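Local coordinates for inner membrane lipoprotein (PDB 4C47), which assists the biogenesis of the trimeric autotransporter adhesin SadA, being required for its proper display on the bacterial surface, at residues D71-I85 and N176-E188. Sequence-based numbering, arbitrary orientation.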
loop_
_atom_site.group_PDB
_atom_site.type_symbol
_atom_site.label_atom_id
_atom_site.label_comp_id
_atom_site.label_asym_id
_atom_site.label_seq_id
_atom_site.Cartn_x
_atom_site.Cartn_y
_atom_site.Cartn_z
ATOM N N ASP A 71 3.675 -11.789 -6.431
ATOM C CA ASP A 71 4.856 -11.458 -7.219
ATOM C C ASP A 71 5.734 -12.680 -7.435
ATOM O O ASP A 71 6.252 -12.901 -8.527
ATOM C CB ASP A 71 5.669 -10.351 -6.543
ATOM C CG ASP A 71 4.937 -9.028 -6.516
ATOM O OD1 ASP A 71 4.722 -8.453 -7.603
ATOM O OD2 ASP A 71 4.591 -8.557 -5.412
ATOM N N TYR A 72 5.896 -13.471 -6.381
ATOM C CA TYR A 72 6.752 -14.647 -6.424
ATOM C C TYR A 72 6.384 -15.576 -5.277
ATOM O O TYR A 72 5.575 -15.222 -4.421
ATOM C CB TYR A 72 8.223 -14.237 -6.318
ATOM C CG TYR A 72 8.489 -13.195 -5.248
ATOM C CD1 TYR A 72 8.515 -13.543 -3.904
ATOM C CD2 TYR A 72 8.715 -11.864 -5.581
ATOM C CE1 TYR A 72 8.752 -12.602 -2.925
ATOM C CE2 TYR A 72 8.955 -10.913 -4.607
ATOM C CZ TYR A 72 8.973 -11.290 -3.279
ATOM O OH TYR A 72 9.210 -10.359 -2.294
ATOM N N THR A 73 6.981 -16.762 -5.261
ATOM C CA THR A 73 6.764 -17.713 -4.179
ATOM C C THR A 73 8.088 -18.017 -3.482
ATOM O O THR A 73 9.090 -18.315 -4.134
ATOM C CB THR A 73 6.118 -19.015 -4.695
ATOM O OG1 THR A 73 4.881 -18.709 -5.353
ATOM C CG2 THR A 73 5.855 -19.979 -3.542
ATOM N N GLU A 74 8.094 -17.916 -2.156
ATOM C CA GLU A 74 9.292 -18.200 -1.371
ATOM C C GLU A 74 9.096 -19.455 -0.529
ATOM O O GLU A 74 8.045 -19.642 0.084
ATOM C CB GLU A 74 9.641 -17.020 -0.459
ATOM C CG GLU A 74 10.079 -15.758 -1.178
ATOM C CD GLU A 74 10.373 -14.623 -0.217
ATOM O OE1 GLU A 74 9.414 -14.062 0.357
ATOM O OE2 GLU A 74 11.565 -14.297 -0.033
ATOM N N LEU A 75 10.119 -20.304 -0.491
ATOM C CA LEU A 75 10.029 -21.570 0.222
ATOM C C LEU A 75 11.385 -22.084 0.703
ATOM O O LEU A 75 12.438 -21.673 0.211
ATOM C CB LEU A 75 9.333 -22.626 -0.645
ATOM C CG LEU A 75 9.869 -22.877 -2.058
ATOM C CD1 LEU A 75 10.980 -23.915 -2.061
ATOM C CD2 LEU A 75 8.749 -23.302 -2.990
ATOM N N ASP A 76 11.339 -22.976 1.686
ATOM C CA ASP A 76 12.495 -23.756 2.092
ATOM C C ASP A 76 12.312 -25.126 1.459
ATOM O O ASP A 76 11.511 -25.927 1.935
ATOM C CB ASP A 76 12.548 -23.872 3.618
ATOM C CG ASP A 76 13.804 -24.575 4.118
ATOM O OD1 ASP A 76 14.519 -25.201 3.307
ATOM O OD2 ASP A 76 14.074 -24.507 5.335
ATOM N N PRO A 77 13.055 -25.399 0.374
ATOM C CA PRO A 77 12.892 -26.628 -0.414
ATOM C C PRO A 77 13.189 -27.897 0.380
ATOM O O PRO A 77 12.830 -28.988 -0.056
ATOM C CB PRO A 77 13.912 -26.458 -1.552
ATOM C CG PRO A 77 14.913 -25.484 -1.032
ATOM C CD PRO A 77 14.138 -24.549 -0.147
ATOM N N SER A 78 13.833 -27.751 1.532
ATOM C CA SER A 78 14.149 -28.895 2.375
ATOM C C SER A 78 12.966 -29.253 3.271
ATOM O O SER A 78 12.894 -30.357 3.812
ATOM C CB SER A 78 15.381 -28.597 3.228
ATOM O OG SER A 78 15.157 -27.483 4.075
ATOM N N GLN A 79 12.042 -28.309 3.424
ATOM C CA GLN A 79 10.890 -28.486 4.305
ATOM C C GLN A 79 9.579 -28.359 3.537
ATOM O O GLN A 79 8.538 -28.045 4.113
ATOM C CB GLN A 79 10.925 -27.448 5.428
ATOM C CG GLN A 79 12.110 -27.583 6.368
ATOM C CD GLN A 79 11.969 -28.755 7.318
ATOM O OE1 GLN A 79 12.282 -29.893 6.970
ATOM N NE2 GLN A 79 11.492 -28.481 8.526
ATOM N N THR A 80 9.630 -28.609 2.235
ATOM C CA THR A 80 8.476 -28.380 1.378
ATOM C C THR A 80 8.267 -29.518 0.384
ATOM O O THR A 80 9.223 -30.046 -0.181
ATOM C CB THR A 80 8.620 -27.035 0.616
ATOM O OG1 THR A 80 8.547 -25.947 1.548
ATOM C CG2 THR A 80 7.527 -26.866 -0.429
ATOM N N HIS A 81 7.011 -29.907 0.189
ATOM C CA HIS A 81 6.654 -30.756 -0.939
ATOM C C HIS A 81 5.844 -29.957 -1.953
ATOM O O HIS A 81 6.319 -29.676 -3.055
ATOM C CB HIS A 81 5.871 -31.990 -0.491
ATOM C CG HIS A 81 5.652 -32.986 -1.585
ATOM N ND1 HIS A 81 6.691 -33.624 -2.230
ATOM C CD2 HIS A 81 4.516 -33.448 -2.160
ATOM C CE1 HIS A 81 6.204 -34.440 -3.147
ATOM N NE2 HIS A 81 4.885 -34.352 -3.124
ATOM N N TYR A 82 4.624 -29.591 -1.566
ATOM C CA TYR A 82 3.732 -28.803 -2.419
ATOM C C TYR A 82 4.026 -27.312 -2.307
ATOM O O TYR A 82 4.365 -26.820 -1.230
ATOM C CB TYR A 82 2.267 -29.037 -2.029
ATOM C CG TYR A 82 1.706 -30.387 -2.430
ATOM C CD1 TYR A 82 2.001 -30.947 -3.666
ATOM C CD2 TYR A 82 0.882 -31.100 -1.567
ATOM C CE1 TYR A 82 1.488 -32.180 -4.031
ATOM C CE2 TYR A 82 0.369 -32.333 -1.920
ATOM C CZ TYR A 82 0.674 -32.868 -3.155
ATOM O OH TYR A 82 0.167 -34.097 -3.513
ATOM N N PHE A 83 3.891 -26.600 -3.421
ATOM C CA PHE A 83 3.904 -25.139 -3.410
ATOM C C PHE A 83 3.100 -24.576 -4.585
ATOM O O PHE A 83 2.832 -25.276 -5.554
ATOM C CB PHE A 83 5.339 -24.589 -3.416
ATOM C CG PHE A 83 6.095 -24.850 -4.691
ATOM C CD1 PHE A 83 6.851 -26.003 -4.840
ATOM C CD2 PHE A 83 6.066 -23.934 -5.733
ATOM C CE1 PHE A 83 7.554 -26.244 -6.003
ATOM C CE2 PHE A 83 6.767 -24.167 -6.904
ATOM C CZ PHE A 83 7.513 -25.326 -7.040
ATOM N N ILE A 84 2.716 -23.308 -4.490
ATOM C CA ILE A 84 1.910 -22.676 -5.522
ATOM C C ILE A 84 2.567 -21.394 -6.022
ATOM O O ILE A 84 3.067 -20.594 -5.229
ATOM C CB ILE A 84 0.490 -22.339 -5.000
ATOM C CG1 ILE A 84 -0.273 -23.611 -4.618
ATOM C CG2 ILE A 84 -0.296 -21.553 -6.037
ATOM C CD1 ILE A 84 -0.863 -24.356 -5.790
ATOM N N ILE A 85 2.579 -21.214 -7.339
ATOM C CA ILE A 85 2.978 -19.948 -7.940
ATOM C C ILE A 85 1.784 -19.333 -8.661
ATOM O O ILE A 85 1.213 -19.941 -9.566
ATOM C CB ILE A 85 4.129 -20.121 -8.947
ATOM C CG1 ILE A 85 5.305 -20.858 -8.310
ATOM C CG2 ILE A 85 4.568 -18.766 -9.477
ATOM C CD1 ILE A 85 6.427 -21.166 -9.293
ATOM N N ASN A 176 22.244 -29.634 1.621
ATOM C CA ASN A 176 22.066 -29.385 3.049
ATOM C C ASN A 176 22.156 -27.903 3.426
ATOM O O ASN A 176 21.764 -27.508 4.524
ATOM C CB ASN A 176 23.047 -30.223 3.875
ATOM C CG ASN A 176 24.455 -30.204 3.308
ATOM O OD1 ASN A 176 24.739 -30.854 2.302
ATOM N ND2 ASN A 176 25.347 -29.463 3.958
ATOM N N ASN A 177 22.666 -27.086 2.510
ATOM C CA ASN A 177 22.719 -25.643 2.721
ATOM C C ASN A 177 21.580 -24.929 2.004
ATOM O O ASN A 177 21.252 -23.786 2.324
ATOM C CB ASN A 177 24.060 -25.072 2.258
ATOM C CG ASN A 177 25.229 -25.594 3.067
ATOM O OD1 ASN A 177 26.187 -26.133 2.515
ATOM N ND2 ASN A 177 25.160 -25.429 4.383
ATOM N N LEU A 178 20.984 -25.608 1.029
ATOM C CA LEU A 178 19.894 -25.039 0.248
ATOM C C LEU A 178 18.618 -24.943 1.076
ATOM O O LEU A 178 17.840 -25.895 1.141
ATOM C CB LEU A 178 19.646 -25.879 -1.007
ATOM C CG LEU A 178 18.586 -25.377 -1.989
ATOM C CD1 LEU A 178 19.001 -24.039 -2.574
ATOM C CD2 LEU A 178 18.349 -26.400 -3.089
ATOM N N LYS A 179 18.403 -23.795 1.710
ATOM C CA LYS A 179 17.212 -23.601 2.532
ATOM C C LYS A 179 16.394 -22.383 2.114
ATOM O O LYS A 179 15.457 -21.990 2.807
ATOM C CB LYS A 179 17.582 -23.511 4.013
ATOM C CG LYS A 179 18.306 -24.739 4.525
ATOM C CD LYS A 179 18.349 -24.776 6.036
ATOM C CE LYS A 179 19.157 -25.966 6.516
ATOM N NZ LYS A 179 18.696 -27.229 5.877
ATOM N N TYR A 180 16.750 -21.788 0.979
ATOM C CA TYR A 180 15.989 -20.661 0.454
ATOM C C TYR A 180 15.833 -20.739 -1.056
ATOM O O TYR A 180 16.819 -20.791 -1.795
ATOM C CB TYR A 180 16.628 -19.322 0.833
ATOM C CG TYR A 180 15.840 -18.131 0.334
ATOM C CD1 TYR A 180 14.652 -17.759 0.947
ATOM C CD2 TYR A 180 16.277 -17.386 -0.756
ATOM C CE1 TYR A 180 13.923 -16.676 0.497
ATOM C CE2 TYR A 180 15.552 -16.300 -1.217
ATOM C CZ TYR A 180 14.376 -15.950 -0.585
ATOM O OH TYR A 180 13.647 -14.876 -1.034
ATOM N N LEU A 181 14.583 -20.742 -1.501
ATOM C CA LEU A 181 14.267 -20.696 -2.918
ATOM C C LEU A 181 13.127 -19.723 -3.169
ATOM O O LEU A 181 12.057 -19.828 -2.574
ATOM C CB LEU A 181 13.913 -22.086 -3.449
ATOM C CG LEU A 181 13.552 -22.151 -4.933
ATOM C CD1 LEU A 181 14.686 -21.614 -5.796
ATOM C CD2 LEU A 181 13.196 -23.575 -5.332
ATOM N N LYS A 182 13.383 -18.767 -4.051
ATOM C CA LYS A 182 12.405 -17.784 -4.468
ATOM C C LYS A 182 12.192 -17.978 -5.959
ATOM O O LYS A 182 13.140 -17.906 -6.744
ATOM C CB LYS A 182 12.940 -16.380 -4.207
ATOM C CG LYS A 182 12.047 -15.249 -4.677
ATOM C CD LYS A 182 12.840 -13.948 -4.692
ATOM C CE LYS A 182 11.960 -12.734 -4.482
ATOM N NZ LYS A 182 12.777 -11.496 -4.305
ATOM N N ILE A 183 10.951 -18.235 -6.349
ATOM C CA ILE A 183 10.654 -18.504 -7.749
ATOM C C ILE A 183 9.451 -17.708 -8.262
ATOM O O ILE A 183 8.386 -17.689 -7.640
ATOM C CB ILE A 183 10.476 -20.017 -8.004
ATOM C CG1 ILE A 183 10.155 -20.278 -9.477
ATOM C CG2 ILE A 183 9.406 -20.606 -7.094
ATOM C CD1 ILE A 183 10.165 -21.741 -9.850
ATOM N N GLY A 184 9.641 -17.043 -9.399
ATOM C CA GLY A 184 8.594 -16.248 -10.012
ATOM C C GLY A 184 8.441 -16.508 -11.500
ATOM O O GLY A 184 9.293 -17.141 -12.128
ATOM N N ILE A 185 7.350 -16.006 -12.066
ATOM C CA ILE A 185 7.035 -16.222 -13.474
ATOM C C ILE A 185 7.346 -15.007 -14.347
ATOM O O ILE A 185 6.861 -13.905 -14.090
ATOM C CB ILE A 185 5.544 -16.572 -13.663
ATOM C CG1 ILE A 185 5.197 -17.864 -12.931
ATOM C CG2 ILE A 185 5.210 -16.703 -15.140
ATOM C CD1 ILE A 185 5.922 -19.065 -13.466
ATOM N N ASP A 186 8.150 -15.217 -15.384
ATOM C CA ASP A 186 8.340 -14.207 -16.417
ATOM C C ASP A 186 7.337 -14.477 -17.534
ATOM O O ASP A 186 7.233 -15.601 -18.030
ATOM C CB ASP A 186 9.773 -14.230 -16.950
ATOM C CG ASP A 186 10.139 -12.960 -17.700
ATOM O OD1 ASP A 186 9.322 -12.488 -18.519
ATOM O OD2 ASP A 186 11.244 -12.429 -17.464
ATOM N N MET A 187 6.604 -13.438 -17.924
ATOM C CA MET A 187 5.447 -13.592 -18.800
ATOM C C MET A 187 5.658 -13.036 -20.203
ATOM O O MET A 187 4.716 -12.960 -20.989
ATOM C CB MET A 187 4.232 -12.915 -18.166
ATOM C CG MET A 187 3.830 -13.510 -16.835
ATOM S SD MET A 187 2.476 -14.678 -17.019
ATOM C CE MET A 187 1.143 -13.562 -17.421
ATOM N N GLU A 188 6.895 -12.659 -20.512
ATOM C CA GLU A 188 7.220 -12.005 -21.778
ATOM C C GLU A 188 6.819 -12.807 -23.019
ATOM O O GLU A 188 6.137 -12.287 -23.902
ATOM C CB GLU A 188 8.711 -11.661 -21.834
HETATM O O HOH W 1 5.526 -15.080 -10.192
#
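With CG of Y72 turned between its own backbone N and carbonyl carbon (chi1 45°) and CG of K182 trans to the backbone N (chi1 176°), the lysine chain runs out across the tyrosine ring. Its CE lies 3.3 Å from the Y72 ring centroid, almost exactly on the ring normal, which identifies a CH-pi contact; NZ follows at 4.1 Å from the same centroid, still over the face, so a cation-pi interaction is added. E74 shares this side of the sheet: its CG packs beside CG of K182, while OE2 lies in the plane of the Y180 ring, the carboxylate standing 84° to that ring; the 2.4 Å between Y180 OH and E74 OE2 is too short to be taken literally. The ring of W143 meets Y180 edge-to-face.

T73 and I183 exchange two bonds, N to O in each direction, both 2.9 Å and nearly straight; L75 and L181 form a second, more bent pair, also at 2.9 Å. Between them E74 and K182 make the non-hydrogen-bonded pair. One water extends the ladder, donating to D71 O and accepting from I185 N.

The opposite face is mostly apolar, with T73 among L75, L181 and I183. CD1 of L75 rests 3.7 Å from CB of L181. From the facing sheet, CD1 of I85 meets CG2 of I183, and T73 OG1 donates to I84 O (2.6 Å), tying the sheets together. P77 packs on L178 from the type I turn D76-Q79.

Strand 73-75 is thus the antiparallel edge strand, within this chain, of one sheet, and strand 82-85 belongs to the facing sheet: a beta-sandwich globular domain entered directly from the coiled-coil helix.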